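Local coordinates for methyl-accepting chemotaxis protein (Vibrio parahaemolyticus, PDB 4EXO) that binds pyruvate in its periplasmic PAS-like (Cache) sensor domain and probably passes ligand signals on to the cell's chemotaxis machinery, at residues A[12-17]-A[140-145]; A[44-49]-A[77-82]; A[63-68]-A[101-106]; A[84-87]-A[93-96]. All coordinates share one frame; numbering follows the deposited sequence. Where two conformers were deposited one is given.

Contact 1 (A[12-17]-A[140-145]); sequences DARKKE and TGIYID
R14 on helix 2-28 faces I142 on strand 136-143, and their CA atoms, 7.3 Å apart, are the nearest pair of the two backbones. This is a small helix-on-sheet contact of a Cache sensor domain. R14 and I142 carry nearly all of it. Their side chains cross at about a right angle. The arginine chain bends at its second torsion (chi2 -38°). The bend sets the guanidinium beside I142, with one face toward CG2. That branch is offset toward the rim of the group, with CG2 3.5 Å from R14 NH1. The other branch runs out extended toward the helix, and its tip CD1 lies close to R14 CB, CD and NH1. I142 was modelled in two conformers and these contacts hold for one of them, so the very close approach of CD1 to NH1 is doubtful. E17, one helical turn on, adds a lighter touch of OE1 on CD1. E17 OE1 also forms a salt bridge with R14 NH1 at 2.7 Å, although the hydrogen bond within it is weak and bent (117°). L18 of the same helix packs on I142 as well. Y143 points away from the helix, and its OH is hydrogen-bonded to K124 and Y59, both of the pyruvate pocket. I142 pairs with L125 of strand 120-131 by backbone hydrogen bonds. Helix 2-28 lies on this antiparallel sheet.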
loop_
_atom_site.group_PDB
_atom_site.type_symbol
_atom_site.label_atom_id
_atom_site.label_comp_id
_atom_site.label_asym_id
_atom_site.label_seq_id
_atom_site.Cartn_x
_atom_site.Cartn_y
_atom_site.Cartn_z
ATOM N N ASP A 12 4.013 2.873 -17.923
ATOM C CA ASP A 12 4.960 3.552 -17.025
ATOM C C ASP A 12 4.313 4.077 -15.720
ATOM O O ASP A 12 4.920 4.014 -14.647
ATOM C CB ASP A 12 5.664 4.691 -17.758
ATOM C CG ASP A 12 6.653 4.193 -18.809
ATOM O OD1 ASP A 12 6.904 2.966 -18.882
ATOM O OD2 ASP A 12 7.175 5.033 -19.575
ATOM N N ALA A 13 3.091 4.597 -15.829
ATOM C CA ALA A 13 2.349 5.022 -14.649
ATOM C C ALA A 13 2.091 3.796 -13.736
ATOM O O ALA A 13 2.232 3.887 -12.528
ATOM C CB ALA A 13 1.068 5.698 -15.030
ATOM N N ARG A 14 1.767 2.648 -14.342
ATOM C CA ARG A 14 1.514 1.432 -13.566
ATOM C C ARG A 14 2.787 0.899 -12.901
ATOM O O ARG A 14 2.721 0.363 -11.807
ATOM C CB ARG A 14 0.897 0.317 -14.439
ATOM C CG ARG A 14 -0.532 0.577 -14.931
ATOM C CD ARG A 14 -1.365 1.260 -13.866
ATOM N NE ARG A 14 -2.804 1.043 -14.010
ATOM C CZ ARG A 14 -3.602 0.528 -13.067
ATOM N NH1 ARG A 14 -3.120 0.140 -11.888
ATOM N NH2 ARG A 14 -4.906 0.391 -13.311
ATOM N N LYS A 15 3.926 1.039 -13.566
ATOM C CA LYS A 15 5.197 0.602 -12.984
ATOM C C LYS A 15 5.543 1.434 -11.750
ATOM O O LYS A 15 6.042 0.911 -10.742
ATOM C CB LYS A 15 6.320 0.633 -14.029
ATOM C CG LYS A 15 6.069 -0.355 -15.163
ATOM C CD LYS A 15 7.008 -0.154 -16.323
ATOM C CE LYS A 15 8.417 -0.601 -15.987
ATOM N NZ LYS A 15 9.102 -1.101 -17.205
ATOM N N LYS A 16 5.257 2.733 -11.821
ATOM C CA LYS A 16 5.449 3.610 -10.658
ATOM C C LYS A 16 4.545 3.180 -9.487
ATOM O O LYS A 16 4.975 3.130 -8.322
ATOM C CB LYS A 16 5.170 5.062 -11.057
ATOM C CG LYS A 16 5.650 6.088 -10.040
ATOM C CD LYS A 16 5.688 7.511 -10.704
ATOM C CE LYS A 16 6.332 8.564 -9.792
ATOM N NZ LYS A 16 5.520 8.821 -8.543
ATOM N N GLU A 17 3.292 2.860 -9.800
ATOM C CA GLU A 17 2.327 2.380 -8.794
ATOM C C GLU A 17 2.845 1.076 -8.147
ATOM O O GLU A 17 2.800 0.907 -6.928
ATOM C CB GLU A 17 0.962 2.111 -9.457
ATOM C CG GLU A 17 0.180 3.373 -9.862
ATOM C CD GLU A 17 -0.916 3.135 -10.914
ATOM O OE1 GLU A 17 -1.499 2.039 -10.960
ATOM O OE2 GLU A 17 -1.208 4.071 -11.717
ATOM N N THR A 140 3.955 -8.606 -6.663
ATOM C CA THR A 140 2.566 -8.270 -6.882
ATOM C C THR A 140 2.466 -7.936 -8.373
ATOM O O THR A 140 3.404 -8.218 -9.142
ATOM C CB THR A 140 2.075 -7.093 -5.959
ATOM O OG1 THR A 140 0.671 -6.857 -6.232
ATOM C CG2 THR A 140 2.838 -5.797 -6.244
ATOM N N GLY A 141 1.354 -7.365 -8.816
ATOM C CA GLY A 141 1.207 -7.102 -10.259
ATOM C C GLY A 141 -0.048 -6.323 -10.572
ATOM O O GLY A 141 -0.917 -6.154 -9.707
ATOM N N ILE A 142 -0.111 -5.804 -11.796
ATOM C CA ILE A 142 -1.320 -5.149 -12.320
ATOM C C ILE A 142 -1.750 -5.894 -13.590
ATOM O O ILE A 142 -0.889 -6.330 -14.373
ATOM C CB ILE A 142 -1.049 -3.656 -12.598
ATOM C CG1 ILE A 142 -0.717 -2.943 -11.282
ATOM C CG2 ILE A 142 -2.223 -2.981 -13.291
ATOM C CD1 ILE A 142 -0.423 -1.484 -11.440
ATOM N N TYR A 143 -3.054 -6.040 -13.813
ATOM C CA TYR A 143 -3.509 -6.769 -15.014
ATOM C C TYR A 143 -3.616 -5.809 -16.195
ATOM O O TYR A 143 -4.036 -4.674 -16.040
ATOM C CB TYR A 143 -4.814 -7.534 -14.731
ATOM C CG TYR A 143 -4.530 -8.694 -13.775
ATOM C CD1 TYR A 143 -4.247 -9.978 -14.277
ATOM C CD2 TYR A 143 -4.488 -8.506 -12.397
ATOM C CE1 TYR A 143 -3.946 -11.032 -13.430
ATOM C CE2 TYR A 143 -4.183 -9.559 -11.534
ATOM C CZ TYR A 143 -3.921 -10.812 -12.048
ATOM O OH TYR A 143 -3.626 -11.863 -11.200
ATOM N N ILE A 144 -3.176 -6.231 -17.365
ATOM C CA ILE A 144 -3.091 -5.286 -18.479
ATOM C C ILE A 144 -4.103 -5.572 -19.588
ATOM O O ILE A 144 -4.078 -4.907 -20.638
ATOM C CB ILE A 144 -1.659 -5.164 -19.050
ATOM C CG1 ILE A 144 -1.062 -6.533 -19.368
ATOM C CG2 ILE A 144 -0.727 -4.441 -18.054
ATOM C CD1 ILE A 144 0.354 -6.418 -19.869
ATOM N N ASP A 145 -4.993 -6.534 -19.353
ATOM C CA ASP A 145 -6.037 -6.864 -20.342
ATOM C C ASP A 145 -6.832 -5.656 -20.876
ATOM O O ASP A 145 -7.284 -5.694 -22.029
ATOM C CB ASP A 145 -6.949 -8.049 -19.930
ATOM C CG ASP A 145 -7.424 -7.995 -18.465
ATOM O OD1 ASP A 145 -6.876 -7.248 -17.615
ATOM O OD2 ASP A 145 -8.371 -8.753 -18.159
#

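Contact 2 (A[44-49]-A[77-82]); sequences AAKEIL and SLEGKN
K46 and E79 make the whole of this surface contact, a single salt bridge between helix 42-51 and the loop after strand 69-72 in the Cache domain. The two side chains come from opposite directions and meet at their charged ends. K46 NZ donates a hydrogen bond to E79 OE1 at 3.1 Å. The ammonium group approaches from above the carboxylate, 67° out of its plane. The backbones stay well apart, with the nearest CA atoms, those of K46 and E79, 10.9 Å from each other. Two long chains span this gap, the glutamate extended beyond CG and the lysine bent at its third torsion. The second carboxylate oxygen, OE2 of E79, has other partners: a salt bridge with K50 and a hydrogen bond from the backbone N of H72. E79 is thus shared by two lysines of one helix, which probably stabilises its negative charge. It stands at the second position of a type II beta turn from L78 to K81. Around the bridge, K46 packs on L71 of strand 69-72 and W136 of strand 136-143. Helix 42-51 also reaches the dimer interface, where I48 packs on I48 of the second subunit.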
loop_
_atom_site.group_PDB
_atom_site.type_symbol
_atom_site.label_atom_id
_atom_site.label_comp_id
_atom_site.label_asym_id
_atom_site.label_seq_id
_atom_site.Cartn_x
_atom_site.Cartn_y
_atom_site.Cartn_z
ATOM N N ALA A 44 3.899 -14.575 11.059
ATOM C CA ALA A 44 3.176 -13.321 11.303
ATOM C C ALA A 44 3.228 -12.363 10.089
ATOM O O ALA A 44 2.250 -11.638 9.798
ATOM C CB ALA A 44 3.728 -12.628 12.570
ATOM N N ALA A 45 4.377 -12.339 9.409
ATOM C CA ALA A 45 4.514 -11.520 8.195
ATOM C C ALA A 45 3.633 -12.062 7.069
ATOM O O ALA A 45 3.007 -11.289 6.348
ATOM C CB ALA A 45 5.965 -11.450 7.751
ATOM N N LYS A 46 3.592 -13.383 6.893
ATOM C CA LYS A 46 2.658 -13.971 5.933
ATOM C C LYS A 46 1.230 -13.555 6.146
ATOM O O LYS A 46 0.549 -13.237 5.175
ATOM C CB LYS A 46 2.687 -15.518 5.912
ATOM C CG LYS A 46 3.937 -16.132 5.361
ATOM C CD LYS A 46 3.848 -17.675 5.514
ATOM C CE LYS A 46 2.571 -18.228 4.842
ATOM N NZ LYS A 46 2.491 -19.728 4.897
ATOM N N GLU A 47 0.773 -13.535 7.395
ATOM C CA GLU A 47 -0.618 -13.182 7.678
ATOM C C GLU A 47 -1.000 -11.741 7.314
ATOM O O GLU A 47 -2.137 -11.466 6.867
ATOM C CB GLU A 47 -0.941 -13.534 9.130
ATOM C CG GLU A 47 -0.879 -15.040 9.322
ATOM C CD GLU A 47 -1.020 -15.465 10.761
ATOM O OE1 GLU A 47 -1.476 -14.634 11.584
ATOM O OE2 GLU A 47 -0.679 -16.633 11.053
ATOM N N ILE A 48 -0.047 -10.828 7.468
ATOM C CA ILE A 48 -0.220 -9.449 7.049
ATOM C C ILE A 48 -0.208 -9.344 5.511
ATOM O O ILE A 48 -1.092 -8.727 4.909
ATOM C CB ILE A 48 0.897 -8.532 7.630
ATOM C CG1 ILE A 48 0.763 -8.461 9.170
ATOM C CG2 ILE A 48 0.807 -7.155 6.989
ATOM C CD1 ILE A 48 1.992 -7.947 9.853
ATOM N N LEU A 49 0.785 -9.945 4.869
ATOM C CA LEU A 49 0.905 -9.716 3.409
ATOM C C LEU A 49 -0.234 -10.388 2.643
ATOM O O LEU A 49 -0.694 -9.868 1.628
ATOM C CB LEU A 49 2.243 -10.234 2.891
ATOM C CG LEU A 49 3.504 -9.442 3.320
ATOM C CD1 LEU A 49 4.732 -10.333 3.156
ATOM C CD2 LEU A 49 3.610 -8.180 2.479
ATOM N N SER A 77 -3.355 -22.800 -1.167
ATOM C CA SER A 77 -2.980 -24.176 -1.497
ATOM C C SER A 77 -1.709 -24.309 -2.359
ATOM O O SER A 77 -1.130 -25.399 -2.446
ATOM C CB SER A 77 -4.156 -24.963 -2.107
ATOM O OG SER A 77 -4.546 -24.456 -3.370
ATOM N N LEU A 78 -1.228 -23.206 -2.946
ATOM C CA LEU A 78 0.059 -23.236 -3.678
ATOM C C LEU A 78 1.236 -23.304 -2.714
ATOM O O LEU A 78 2.350 -23.674 -3.121
ATOM C CB LEU A 78 0.224 -21.994 -4.601
ATOM C CG LEU A 78 -0.780 -21.906 -5.757
ATOM C CD1 LEU A 78 -0.472 -20.643 -6.644
ATOM C CD2 LEU A 78 -0.762 -23.212 -6.593
ATOM N N GLU A 79 1.003 -22.925 -1.455
ATOM C CA GLU A 79 2.112 -22.757 -0.484
ATOM C C GLU A 79 2.785 -24.109 -0.254
ATOM O O GLU A 79 2.098 -25.129 -0.053
ATOM C CB GLU A 79 1.628 -22.114 0.825
ATOM C CG GLU A 79 1.168 -20.638 0.622
ATOM C CD GLU A 79 0.432 -20.015 1.797
ATOM O OE1 GLU A 79 0.338 -20.640 2.876
ATOM O OE2 GLU A 79 -0.059 -18.872 1.624
ATOM N N GLY A 80 4.114 -24.111 -0.357
ATOM C CA GLY A 80 4.908 -25.334 -0.275
ATOM C C GLY A 80 5.074 -26.081 -1.586
ATOM O O GLY A 80 5.828 -27.058 -1.649
ATOM N N LYS A 81 4.388 -25.672 -2.653
ATOM C CA LYS A 81 4.608 -26.330 -3.957
ATOM C C LYS A 81 5.782 -25.708 -4.725
ATOM O O LYS A 81 5.934 -24.489 -4.738
ATOM C CB LYS A 81 3.375 -26.303 -4.856
ATOM C CG LYS A 81 2.138 -26.977 -4.197
ATOM C CD LYS A 81 0.969 -27.104 -5.175
ATOM C CE LYS A 81 -0.225 -27.891 -4.557
ATOM N NZ LYS A 81 0.238 -29.206 -4.013
ATOM N N ASN A 82 6.571 -26.558 -5.388
ATOM C CA ASN A 82 7.649 -26.076 -6.260
ATOM C C ASN A 82 7.132 -25.758 -7.665
ATOM O O ASN A 82 6.758 -26.656 -8.434
ATOM C CB ASN A 82 8.760 -27.132 -6.313
ATOM C CG ASN A 82 9.989 -26.653 -7.024
ATOM O OD1 ASN A 82 9.912 -25.975 -8.059
ATOM N ND2 ASN A 82 11.146 -27.040 -6.494
#

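Contact 3 (A[63-68]-A[101-106]); sequences YDSQGI and ASQKGD. With PYR (pyruvic acid), chain B.
S65 meets Q103 where a beta hairpin turn of the Cache domain, of the type I + G1 bulge kind, passes helix 94-104. The turn joins strands 61-63 and 69-72, and it starts at the pyruvate pocket. Y63 comes first. Its hydroxyl OH donates a hydrogen bond to the keto oxygen O3 of the bound pyruvic acid at 2.7 Å. The oxygen lies at the edge of the ring, in its plane. K124, Y59 and H72 also hydrogen-bond to the ligand. D64 follows and opens the type I turn that ends at G67. Its carboxylate holds the turn from within: OD1 accepts I68 N at 3.0 Å, from 46° above the carboxylate plane, and takes a weak bond from Q66 N. The backbone closes the turn, with G67 N bonded to D64 O and D64 N to I68 O. S65 carries the contact itself. Its OG lies beside the backbone N (chi1 -68°), on the side of Q103, and is also hydrogen-bonded to D135. G67 takes a positive phi of 89°, the left-handed conformation usual for the glycine of this bulge. Q103 reaches S65 with its chain extended beyond CG, and Y130 of strand 120-131 packs against both. The hydrogen bond between them runs from Q103 NE2 to S65 OG, 3.0 Å long, with the hydroxyl oxygen in the amide plane.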
loop_
_atom_site.group_PDB
_atom_site.type_symbol
_atom_site.label_atom_id
_atom_site.label_comp_id
_atom_site.label_asym_id
_atom_site.label_seq_id
_atom_site.Cartn_x
_atom_site.Cartn_y
_atom_site.Cartn_z
ATOM N N TYR A 63 7.869 -16.380 -3.498
ATOM C CA TYR A 63 8.508 -17.674 -3.802
ATOM C C TYR A 63 9.924 -17.633 -3.258
ATOM O O TYR A 63 10.509 -16.553 -3.211
ATOM C CB TYR A 63 8.574 -17.912 -5.331
ATOM C CG TYR A 63 7.190 -18.085 -5.946
ATOM C CD1 TYR A 63 6.644 -19.367 -6.157
ATOM C CD2 TYR A 63 6.425 -16.967 -6.280
ATOM C CE1 TYR A 63 5.359 -19.515 -6.697
ATOM C CE2 TYR A 63 5.130 -17.111 -6.864
ATOM C CZ TYR A 63 4.612 -18.394 -7.027
ATOM O OH TYR A 63 3.356 -18.544 -7.566
ATOM N N ASP A 64 10.477 -18.781 -2.857
ATOM C CA ASP A 64 11.902 -18.808 -2.517
ATOM C C ASP A 64 12.745 -18.953 -3.779
ATOM O O ASP A 64 12.207 -19.040 -4.874
ATOM C CB ASP A 64 12.237 -19.811 -1.387
ATOM C CG ASP A 64 12.150 -21.273 -1.828
ATOM O OD1 ASP A 64 12.097 -21.533 -3.044
ATOM O OD2 ASP A 64 12.145 -22.166 -0.927
ATOM N N SER A 65 14.069 -18.963 -3.643
ATOM C CA SER A 65 14.957 -18.991 -4.822
ATOM C C SER A 65 14.902 -20.305 -5.601
ATOM O O SER A 65 15.296 -20.335 -6.785
ATOM C CB SER A 65 16.424 -18.659 -4.446
ATOM O OG SER A 65 16.503 -17.309 -4.050
ATOM N N GLN A 66 14.388 -21.363 -4.970
ATOM C CA GLN A 66 14.166 -22.645 -5.681
ATOM C C GLN A 66 12.804 -22.722 -6.390
ATOM O O GLN A 66 12.491 -23.716 -7.029
ATOM C CB GLN A 66 14.330 -23.852 -4.717
ATOM C CG GLN A 66 15.607 -23.804 -3.798
ATOM C CD GLN A 66 16.841 -23.277 -4.506
ATOM O OE1 GLN A 66 17.349 -23.898 -5.460
ATOM N NE2 GLN A 66 17.341 -22.125 -4.044
ATOM N N GLY A 67 11.997 -21.670 -6.267
ATOM C CA GLY A 67 10.682 -21.612 -6.923
ATOM C C GLY A 67 9.540 -22.199 -6.085
ATOM O O GLY A 67 8.443 -22.429 -6.610
ATOM N N ILE A 68 9.807 -22.472 -4.819
ATOM C CA ILE A 68 8.781 -22.990 -3.896
ATOM C C ILE A 68 7.939 -21.809 -3.395
ATOM O O ILE A 68 8.474 -20.834 -2.851
ATOM C CB ILE A 68 9.373 -23.743 -2.726
ATOM C CG1 ILE A 68 10.162 -24.965 -3.236
ATOM C CG2 ILE A 68 8.216 -24.247 -1.766
ATOM C CD1 ILE A 68 11.120 -25.535 -2.164
ATOM N N ALA A 101 14.295 -11.601 -12.337
ATOM C CA ALA A 101 14.004 -10.158 -12.371
ATOM C C ALA A 101 14.338 -9.480 -11.044
ATOM O O ALA A 101 14.947 -8.384 -11.025
ATOM C CB ALA A 101 12.530 -9.876 -12.744
ATOM N N SER A 102 13.905 -10.094 -9.945
ATOM C CA SER A 102 14.103 -9.478 -8.647
ATOM C C SER A 102 15.588 -9.467 -8.220
ATOM O O SER A 102 16.021 -8.540 -7.529
ATOM C CB SER A 102 13.252 -10.160 -7.557
ATOM O OG SER A 102 13.803 -11.401 -7.165
ATOM N N GLN A 103 16.354 -10.473 -8.626
ATOM C CA GLN A 103 17.743 -10.580 -8.131
ATOM C C GLN A 103 18.779 -9.956 -9.079
ATOM O O GLN A 103 19.755 -9.354 -8.618
ATOM C CB GLN A 103 18.091 -12.042 -7.894
ATOM C CG GLN A 103 17.323 -12.643 -6.681
ATOM C CD GLN A 103 17.469 -14.139 -6.534
ATOM O OE1 GLN A 103 17.960 -14.841 -7.418
ATOM N NE2 GLN A 103 16.974 -14.658 -5.402
ATOM N N LYS A 104 18.583 -10.137 -10.377
ATOM C CA LYS A 104 19.579 -9.745 -11.405
ATOM C C LYS A 104 19.019 -8.695 -12.353
ATOM O O LYS A 104 19.703 -8.255 -13.266
ATOM C CB LYS A 104 19.946 -10.947 -12.285
ATOM C CG LYS A 104 20.333 -12.195 -11.544
ATOM C CD LYS A 104 21.012 -13.165 -12.446
ATOM C CE LYS A 104 20.061 -13.849 -13.400
ATOM N NZ LYS A 104 20.765 -15.047 -13.952
ATOM N N GLY A 105 17.761 -8.318 -12.189
ATOM C CA GLY A 105 17.163 -7.400 -13.155
ATOM C C GLY A 105 16.392 -6.251 -12.544
ATOM O O GLY A 105 16.651 -5.857 -11.405
ATOM N N ASP A 106 15.423 -5.722 -13.302
ATOM C CA ASP A 106 14.664 -4.556 -12.819
ATOM C C ASP A 106 13.375 -4.869 -12.055
ATOM O O ASP A 106 12.611 -3.961 -11.730
ATOM C CB ASP A 106 14.397 -3.571 -13.949
ATOM C CG ASP A 106 13.336 -4.063 -14.935
ATOM O OD1 ASP A 106 12.790 -5.189 -14.780
ATOM O OD2 ASP A 106 13.048 -3.301 -15.883
HETATM C C PYR B . 0.949 -14.588 -9.202
HETATM O O PYR B . 0.939 -13.685 -10.160
HETATM O OXT PYR B . -0.095 -14.676 -8.401
HETATM C CA PYR B . 2.048 -15.460 -9.031
HETATM O O3 PYR B . 1.971 -16.306 -8.072
HETATM C CB PYR B . 3.282 -15.475 -9.925
#

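Contact 4 (A[84-87]-A[93-96]); sequences YDLK and AVIA
L86 and V94 meet by backbone and side chain at the N-terminus of helix 94-104, where A93 holds the N-cap position. This helix flanks the pyruvate pocket of the Cache domain. Hydrogen bonding comes first. V94 N, in the first turn of the helix, donates to L86 O at 3.3 Å, with an angle of 138° at the hydrogen. The same carbonyl receives a CA-H...O contact from A93. A water adds a second link: it donates to the carbonyls of Y84 and L86 and accepts from A96 N. The loop thus supplies acceptors, directly and through water, for N-H groups at the helix start. Apolar packing follows. L86 and V94 lie side by side and point the same way, with L86 CD2 4.0 Å from V94 CG2. Both also pack on W113 of strand 108-115. V94 touches the pyruvic acid, and L86 packs beside it as a second-shell residue. I95 CG2 rests on Y84 CA. Y84 starts away from the helix, but chi1 of -165°, with CG opposite the backbone N, swings the ring back to A96. A96 CB sits over the ring face in a CH-pi contact, 3.6 Å from Y84 CZ.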
loop_
_atom_site.group_PDB
_atom_site.type_symbol
_atom_site.label_atom_id
_atom_site.label_comp_id
_atom_site.label_asym_id
_atom_site.label_seq_id
_atom_site.Cartn_x
_atom_site.Cartn_y
_atom_site.Cartn_z
ATOM N N TYR A 84 8.903 -23.822 -9.907
ATOM C CA TYR A 84 10.056 -23.343 -10.700
ATOM C C TYR A 84 9.907 -23.586 -12.213
ATOM O O TYR A 84 10.229 -22.705 -13.033
ATOM C CB TYR A 84 11.371 -23.933 -10.184
ATOM C CG TYR A 84 12.545 -23.165 -10.760
ATOM C CD1 TYR A 84 12.943 -21.952 -10.200
ATOM C CD2 TYR A 84 13.194 -23.617 -11.911
ATOM C CE1 TYR A 84 14.021 -21.213 -10.751
ATOM C CE2 TYR A 84 14.266 -22.874 -12.495
ATOM C CZ TYR A 84 14.662 -21.685 -11.895
ATOM O OH TYR A 84 15.695 -20.964 -12.445
ATOM N N ASP A 85 9.400 -24.765 -12.581
ATOM C CA ASP A 85 9.208 -25.122 -13.995
ATOM C C ASP A 85 7.902 -24.631 -14.601
ATOM O O ASP A 85 7.623 -24.903 -15.774
ATOM C CB ASP A 85 9.260 -26.650 -14.192
ATOM C CG ASP A 85 10.558 -27.262 -13.718
ATOM O OD1 ASP A 85 11.614 -26.596 -13.841
ATOM O OD2 ASP A 85 10.516 -28.422 -13.229
ATOM N N LEU A 86 7.081 -23.925 -13.819
ATOM C CA LEU A 86 5.770 -23.489 -14.328
ATOM C C LEU A 86 5.834 -22.527 -15.537
ATOM O O LEU A 86 6.530 -21.504 -15.490
ATOM C CB LEU A 86 4.928 -22.868 -13.192
ATOM C CG LEU A 86 3.510 -22.364 -13.501
ATOM C CD1 LEU A 86 2.687 -22.342 -12.226
ATOM C CD2 LEU A 86 3.524 -20.940 -14.118
ATOM N N LYS A 87 5.051 -22.824 -16.585
ATOM C CA LYS A 87 4.923 -21.931 -17.730
ATOM C C LYS A 87 3.504 -21.391 -17.874
ATOM O O LYS A 87 2.533 -22.128 -17.646
ATOM C CB LYS A 87 5.365 -22.642 -19.011
ATOM C CG LYS A 87 6.898 -23.002 -19.024
ATOM C CD LYS A 87 7.256 -23.751 -20.324
ATOM C CE LYS A 87 8.656 -24.406 -20.280
ATOM N NZ LYS A 87 9.810 -23.469 -20.175
ATOM N N ALA A 93 8.303 -18.727 -18.494
ATOM C CA ALA A 93 8.650 -19.374 -17.236
ATOM C C ALA A 93 8.496 -18.338 -16.138
ATOM O O ALA A 93 9.410 -17.544 -15.835
ATOM C CB ALA A 93 10.078 -19.973 -17.262
ATOM N N VAL A 94 7.292 -18.305 -15.576
ATOM C CA VAL A 94 6.889 -17.203 -14.701
ATOM C C VAL A 94 7.725 -17.096 -13.409
ATOM O O VAL A 94 8.190 -16.003 -13.063
ATOM C CB VAL A 94 5.351 -17.325 -14.324
ATOM C CG1 VAL A 94 4.910 -16.173 -13.356
ATOM C CG2 VAL A 94 4.499 -17.316 -15.607
ATOM N N ILE A 95 7.857 -18.213 -12.688
ATOM C CA ILE A 95 8.500 -18.197 -11.361
ATOM C C ILE A 95 10.010 -17.949 -11.528
ATOM O O ILE A 95 10.622 -17.109 -10.815
ATOM C CB ILE A 95 8.166 -19.478 -10.521
ATOM C CG1 ILE A 95 6.788 -19.352 -9.852
ATOM C CG2 ILE A 95 9.060 -19.582 -9.280
ATOM C CD1 ILE A 95 5.676 -19.049 -10.732
ATOM N N ALA A 96 10.613 -18.654 -12.465
ATOM C CA ALA A 96 12.047 -18.455 -12.703
ATOM C C ALA A 96 12.295 -17.010 -13.161
ATOM O O ALA A 96 13.287 -16.380 -12.766
ATOM C CB ALA A 96 12.561 -19.423 -13.749
HETATM O O HOH W 1 8.762 -20.699 -13.916
#

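Overall arrangement
Contacts 3 and 4 converge on the pyruvate pocket. Contact 3 supplies Y63, bonded to the ligand, and contact 4 supplies V94, whose side chain is about 4 Å from it. Both use helix 94-104, and their centres are 11 Å apart. They touch directly, with Y63 CE1 3.5 Å from I95 CG1. Contact 2 meets contact 3 at the loops, where G80 C lies 3.6 Å from I68 CG2. Its E79 side chain is about 10 Å from the ligand. Contact 1 stands on the opposite side of the chain's centre from contact 2. It joins segments near the two ends of the chain, and its I142 side chain is about 11 Å from the pyruvic acid.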